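Local coordinates for malonyl CoA-acyl carrier protein transacylase (Synechocystis sp. PCC 6803 substr. Kazusa, PDB 4RR5) that transfers the malonyl group from malonyl-CoA to holo-acyl carrier protein, a step that supplies fatty acid biosynthesis with its extender unit, at residues K282-G285 / D289-S292; A68-L73 / W260-G265. One frame throughout, in Å; residues are numbered along the deposited sequence.

Contact 1 of 2, residues K282-G285 / D289-S292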
loop_
_atom_site.group_PDB
_atom_site.type_symbol
_atom_site.label_atom_id
_atom_site.label_comp_id
_atom_site.label_asym_id
_atom_site.label_seq_id
_atom_site.Cartn_x
_atom_site.Cartn_y
_atom_site.Cartn_z
ATOM N N LYS A 282 -7.024 13.203 8.223
ATOM C CA LYS A 282 -8.125 13.275 7.262
ATOM C C LYS A 282 -8.142 12.055 6.349
ATOM O O LYS A 282 -7.102 11.465 6.048
ATOM C CB LYS A 282 -8.068 14.544 6.411
ATOM C CG LYS A 282 -7.319 15.694 7.010
ATOM C CD LYS A 282 -7.583 16.978 6.215
ATOM C CE LYS A 282 -8.922 17.590 6.566
ATOM N NZ LYS A 282 -8.962 18.037 7.991
ATOM N N ASN A 283 -9.342 11.686 5.921
ATOM C CA ASN A 283 -9.529 10.630 4.947
ATOM C C ASN A 283 -10.090 11.193 3.653
ATOM O O ASN A 283 -11.271 11.554 3.575
ATOM C CB ASN A 283 -10.452 9.562 5.510
ATOM C CG ASN A 283 -9.855 8.878 6.690
ATOM O OD1 ASN A 283 -10.225 9.145 7.836
ATOM N ND2 ASN A 283 -8.883 8.008 6.428
ATOM N N ILE A 284 -9.235 11.268 2.642
ATOM C CA ILE A 284 -9.621 11.802 1.344
ATOM C C ILE A 284 -9.728 10.718 0.269
ATOM O O ILE A 284 -8.748 10.408 -0.421
ATOM C CB ILE A 284 -8.623 12.866 0.900
ATOM C CG1 ILE A 284 -8.500 13.915 2.005
ATOM C CG2 ILE A 284 -9.059 13.496 -0.420
ATOM C CD1 ILE A 284 -7.093 14.266 2.353
ATOM N N GLY A 285 -10.924 10.153 0.128
ATOM C CA GLY A 285 -11.160 9.083 -0.823
ATOM C C GLY A 285 -12.459 9.247 -1.591
ATOM O O GLY A 285 -12.866 8.369 -2.357
ATOM N N ASP A 289 -15.140 14.409 0.470
ATOM C CA ASP A 289 -13.976 14.744 1.282
ATOM C C ASP A 289 -13.240 15.923 0.680
ATOM O O ASP A 289 -12.817 16.833 1.386
ATOM C CB ASP A 289 -13.007 13.557 1.394
ATOM C CG ASP A 289 -13.673 12.302 1.891
ATOM O OD1 ASP A 289 -14.497 12.407 2.815
ATOM O OD2 ASP A 289 -13.374 11.213 1.357
ATOM N N LEU A 290 -13.054 15.882 -0.633
ATOM C CA LEU A 290 -12.277 16.905 -1.319
ATOM C C LEU A 290 -12.913 18.275 -1.152
ATOM O O LEU A 290 -12.224 19.293 -1.009
ATOM C CB LEU A 290 -12.152 16.574 -2.805
ATOM C CG LEU A 290 -11.092 15.557 -3.218
ATOM C CD1 LEU A 290 -11.359 15.069 -4.640
ATOM C CD2 LEU A 290 -9.700 16.173 -3.091
ATOM N N ASN A 291 -14.243 18.283 -1.173
ATOM C CA ASN A 291 -14.995 19.525 -1.208
ATOM C C ASN A 291 -14.976 20.281 0.118
ATOM O O ASN A 291 -15.195 21.489 0.141
ATOM C CB ASN A 291 -16.431 19.233 -1.645
ATOM C CG ASN A 291 -16.503 18.719 -3.067
ATOM O OD1 ASN A 291 -15.554 18.887 -3.844
ATOM N ND2 ASN A 291 -17.634 18.102 -3.423
ATOM N N SER A 292 -14.691 19.564 1.207
ATOM C CA SER A 292 -14.618 20.147 2.545
ATOM C C SER A 292 -13.250 20.735 2.797
ATOM O O SER A 292 -12.942 21.160 3.906
ATOM C CB SER A 292 -14.919 19.100 3.603
ATOM O OG SER A 292 -16.037 18.316 3.229
#
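Asp289 and Gly285 make the polar join between strand 280-284 and the short C-terminal helix 287-291. The backbone N of Gly285 donates to Asp289 OD2 at 2.9 Å, with an N-H...O angle of 165°. The amide meets OD2 on its anti side, 22° out of the carboxylate plane. The aspartate reaches the strand end because its CG stands anti to its own carbonyl carbon (chi1 -54°). OD2 also accepts a weak hydrogen bond from the backbone N of Gln286, so two successive amides of the turn converge on one oxygen, a task that suits a short acidic side chain. Asn283 O lies over the flat face of the carboxylate, 3.0 Å from Asp289 CG; the acceptors cannot bond, and the amides on OD2 probably make this tolerable. Shortened to an alanine, this residue would probably leave the Gly285 amide, and the weaker-held Gln286 amide, without their acceptor and the turn freer to shift.

The apolar part is small: Ile284 CG2 meets Leu290 CD2 at 3.8 Å, the side chains crossing at about a right angle. In this buried pair the isoleucine's beta-branch supplies CG2, and the longer leucine carries CD2 out to it. Leu290 continues onto Leu70, Leu73 and Leu74, while Ile284 also touches Trp260 of the adjacent strand 258-262. Through Leu290 the closing helix thus packs against both the edge strand 280-284 and helix 56-76.

Contact 2 of 2, residues A68-L73 / W260-G265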
loop_
_atom_site.group_PDB
_atom_site.type_symbol
_atom_site.label_atom_id
_atom_site.label_comp_id
_atom_site.label_asym_id
_atom_site.label_seq_id
_atom_site.Cartn_x
_atom_site.Cartn_y
_atom_site.Cartn_z
ATOM N N ALA A 68 -3.815 7.947 -7.573
ATOM C CA ALA A 68 -3.195 8.962 -8.436
ATOM C C ALA A 68 -4.204 10.052 -8.820
ATOM O O ALA A 68 -3.860 11.223 -8.875
ATOM C CB ALA A 68 -2.610 8.327 -9.677
ATOM N N ILE A 69 -5.455 9.676 -9.058
ATOM C CA ILE A 69 -6.484 10.668 -9.360
ATOM C C ILE A 69 -6.725 11.574 -8.157
ATOM O O ILE A 69 -6.751 12.793 -8.286
ATOM C CB ILE A 69 -7.810 9.995 -9.809
ATOM C CG1 ILE A 69 -7.708 9.579 -11.280
ATOM C CG2 ILE A 69 -9.015 10.923 -9.598
ATOM C CD1 ILE A 69 -8.732 8.604 -11.702
ATOM N N LEU A 70 -6.873 10.984 -6.978
ATOM C CA LEU A 70 -7.031 11.771 -5.756
ATOM C C LEU A 70 -5.856 12.725 -5.504
ATOM O O LEU A 70 -6.063 13.884 -5.120
ATOM C CB LEU A 70 -7.220 10.845 -4.559
ATOM C CG LEU A 70 -8.631 10.276 -4.501
ATOM C CD1 LEU A 70 -8.700 9.154 -3.473
ATOM C CD2 LEU A 70 -9.647 11.392 -4.210
ATOM N N ALA A 71 -4.630 12.253 -5.737
ATOM C CA ALA A 71 -3.457 13.101 -5.570
ATOM C C ALA A 71 -3.509 14.327 -6.483
ATOM O O ALA A 71 -3.182 15.446 -6.071
ATOM C CB ALA A 71 -2.196 12.307 -5.835
ATOM N N ASP A 72 -3.905 14.118 -7.731
ATOM C CA ASP A 72 -3.967 15.223 -8.669
ATOM C C ASP A 72 -5.133 16.150 -8.351
ATOM O O ASP A 72 -5.044 17.354 -8.561
ATOM C CB ASP A 72 -4.071 14.707 -10.090
ATOM C CG ASP A 72 -2.811 14.027 -10.534
ATOM O OD1 ASP A 72 -1.776 14.221 -9.873
ATOM O OD2 ASP A 72 -2.841 13.306 -11.540
ATOM N N LEU A 73 -6.227 15.592 -7.841
ATOM C CA LEU A 73 -7.364 16.412 -7.437
ATOM C C LEU A 73 -6.983 17.330 -6.272
ATOM O O LEU A 73 -7.330 18.510 -6.269
ATOM C CB LEU A 73 -8.556 15.534 -7.070
ATOM C CG LEU A 73 -9.221 14.907 -8.294
ATOM C CD1 LEU A 73 -10.303 13.939 -7.862
ATOM C CD2 LEU A 73 -9.770 15.993 -9.205
ATOM N N TRP A 260 -2.762 12.622 6.064
ATOM C CA TRP A 260 -3.919 12.481 5.182
ATOM C C TRP A 260 -3.886 11.167 4.437
ATOM O O TRP A 260 -2.973 10.921 3.653
ATOM C CB TRP A 260 -3.985 13.620 4.166
ATOM C CG TRP A 260 -4.209 14.974 4.750
ATOM C CD1 TRP A 260 -4.278 15.308 6.074
ATOM C CD2 TRP A 260 -4.389 16.192 4.022
ATOM N NE1 TRP A 260 -4.483 16.658 6.215
ATOM C CE2 TRP A 260 -4.556 17.224 4.968
ATOM C CE3 TRP A 260 -4.426 16.509 2.662
ATOM C CZ2 TRP A 260 -4.760 18.552 4.597
ATOM C CZ3 TRP A 260 -4.635 17.821 2.293
ATOM C CH2 TRP A 260 -4.795 18.831 3.259
ATOM N N GLU A 261 -4.886 10.327 4.682
ATOM C CA GLU A 261 -5.019 9.092 3.948
ATOM C C GLU A 261 -5.700 9.407 2.636
ATOM O O GLU A 261 -6.871 9.756 2.614
ATOM C CB GLU A 261 -5.817 8.057 4.725
ATOM C CG GLU A 261 -5.642 6.651 4.190
ATOM C CD GLU A 261 -6.386 5.619 5.024
ATOM O OE1 GLU A 261 -6.906 5.987 6.101
ATOM O OE2 GLU A 261 -6.450 4.444 4.598
ATOM N N VAL A 262 -4.952 9.283 1.548
ATOM C CA VAL A 262 -5.438 9.617 0.224
ATOM C C VAL A 262 -5.814 8.330 -0.498
ATOM O O VAL A 262 -4.979 7.691 -1.131
ATOM C CB VAL A 262 -4.375 10.406 -0.557
ATOM C CG1 VAL A 262 -4.869 10.779 -1.929
ATOM C CG2 VAL A 262 -3.966 11.653 0.237
ATOM N N GLY A 263 -7.083 7.949 -0.371
ATOM C CA GLY A 263 -7.587 6.707 -0.933
ATOM C C GLY A 263 -8.822 6.262 -0.177
ATOM O O GLY A 263 -9.229 6.908 0.782
ATOM N N PRO A 264 -9.415 5.139 -0.586
ATOM C CA PRO A 264 -10.639 4.653 0.048
ATOM C C PRO A 264 -10.336 4.034 1.405
ATOM O O PRO A 264 -9.166 3.778 1.706
ATOM C CB PRO A 264 -11.147 3.600 -0.942
ATOM C CG PRO A 264 -9.939 3.062 -1.548
ATOM C CD PRO A 264 -8.906 4.185 -1.584
ATOM N N GLY A 265 -11.364 3.803 2.214
ATOM C CA GLY A 265 -11.160 3.245 3.539
ATOM C C GLY A 265 -10.566 4.157 4.599
ATOM O O GLY A 265 -10.169 5.295 4.329
#
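Leu70 and Val262 meet where helix 56-76 packs on the four-stranded parallel sheet of this acyltransferase domain, an alpha/beta arrangement in which the helix lies against the C-terminal part of strand 258-262. The tight part is carried by apolar side chains. Leu70 points its CB at Val262, whose CG1 approaches to 3.5 Å. Leucine suits the place because it is long enough for CD1 to reach on to Gly263. Val262 CG1 is extended toward the helix because it stands anti to its backbone N (chi1 -179°), and it also comes to 4.1 Å from the N of Ala71. A beta-branched valine suits a strand, and its branch puts one methyl, CG1, against the helix; the small Ala71 keeps the helix surface low beside it. Val262 is further enclosed by Trp5 and Phe7 of strand 3-7 and by Leu74 of the helix, so this side of the contact belongs to the hydrophobic core.

Beyond the strand the interface thins out. The chain turns away through Gly263, Pro264 and the exposed Gly265, and these last two add almost nothing to the helix contact, although Pro264 touches Leu63 farther back on the same helix. On the far side of the helix, Asp72 is partly exposed and turns to Lys30 in a salt bridge and to Tyr96 in a hydrogen bond. Gly263 marks the transition: at phi 156° and psi 179° a side chain would run into the preceding carbonyl oxygen and Pro264 CD. Its bare backbone is met by the leucine, with Leu70 CD1 3.7 Å from Gly263 CA.

Overall arrangement
From the N terminus, the chain lays down strand 3-7 and, after three shorter helices, helix 56-76, which contributes the first half of contact 2. Nearly two hundred residues follow, including strand 83-86 and the mixed five-stranded sheet, before strand 258-262 returns to the parallel sheet and closes that long loop. Contact 1 opens only afterwards, on strand 280-284, and closes within a few residues at helix 287-291. The two are therefore in series, neither nesting nor crossing. The centres of contact 1 and contact 2 are about 8 Å apart. Neighbouring strands join them through probable backbone hydrogen bonds. Together they tie helix 56-76 and the C-terminal helix to the parallel sheet.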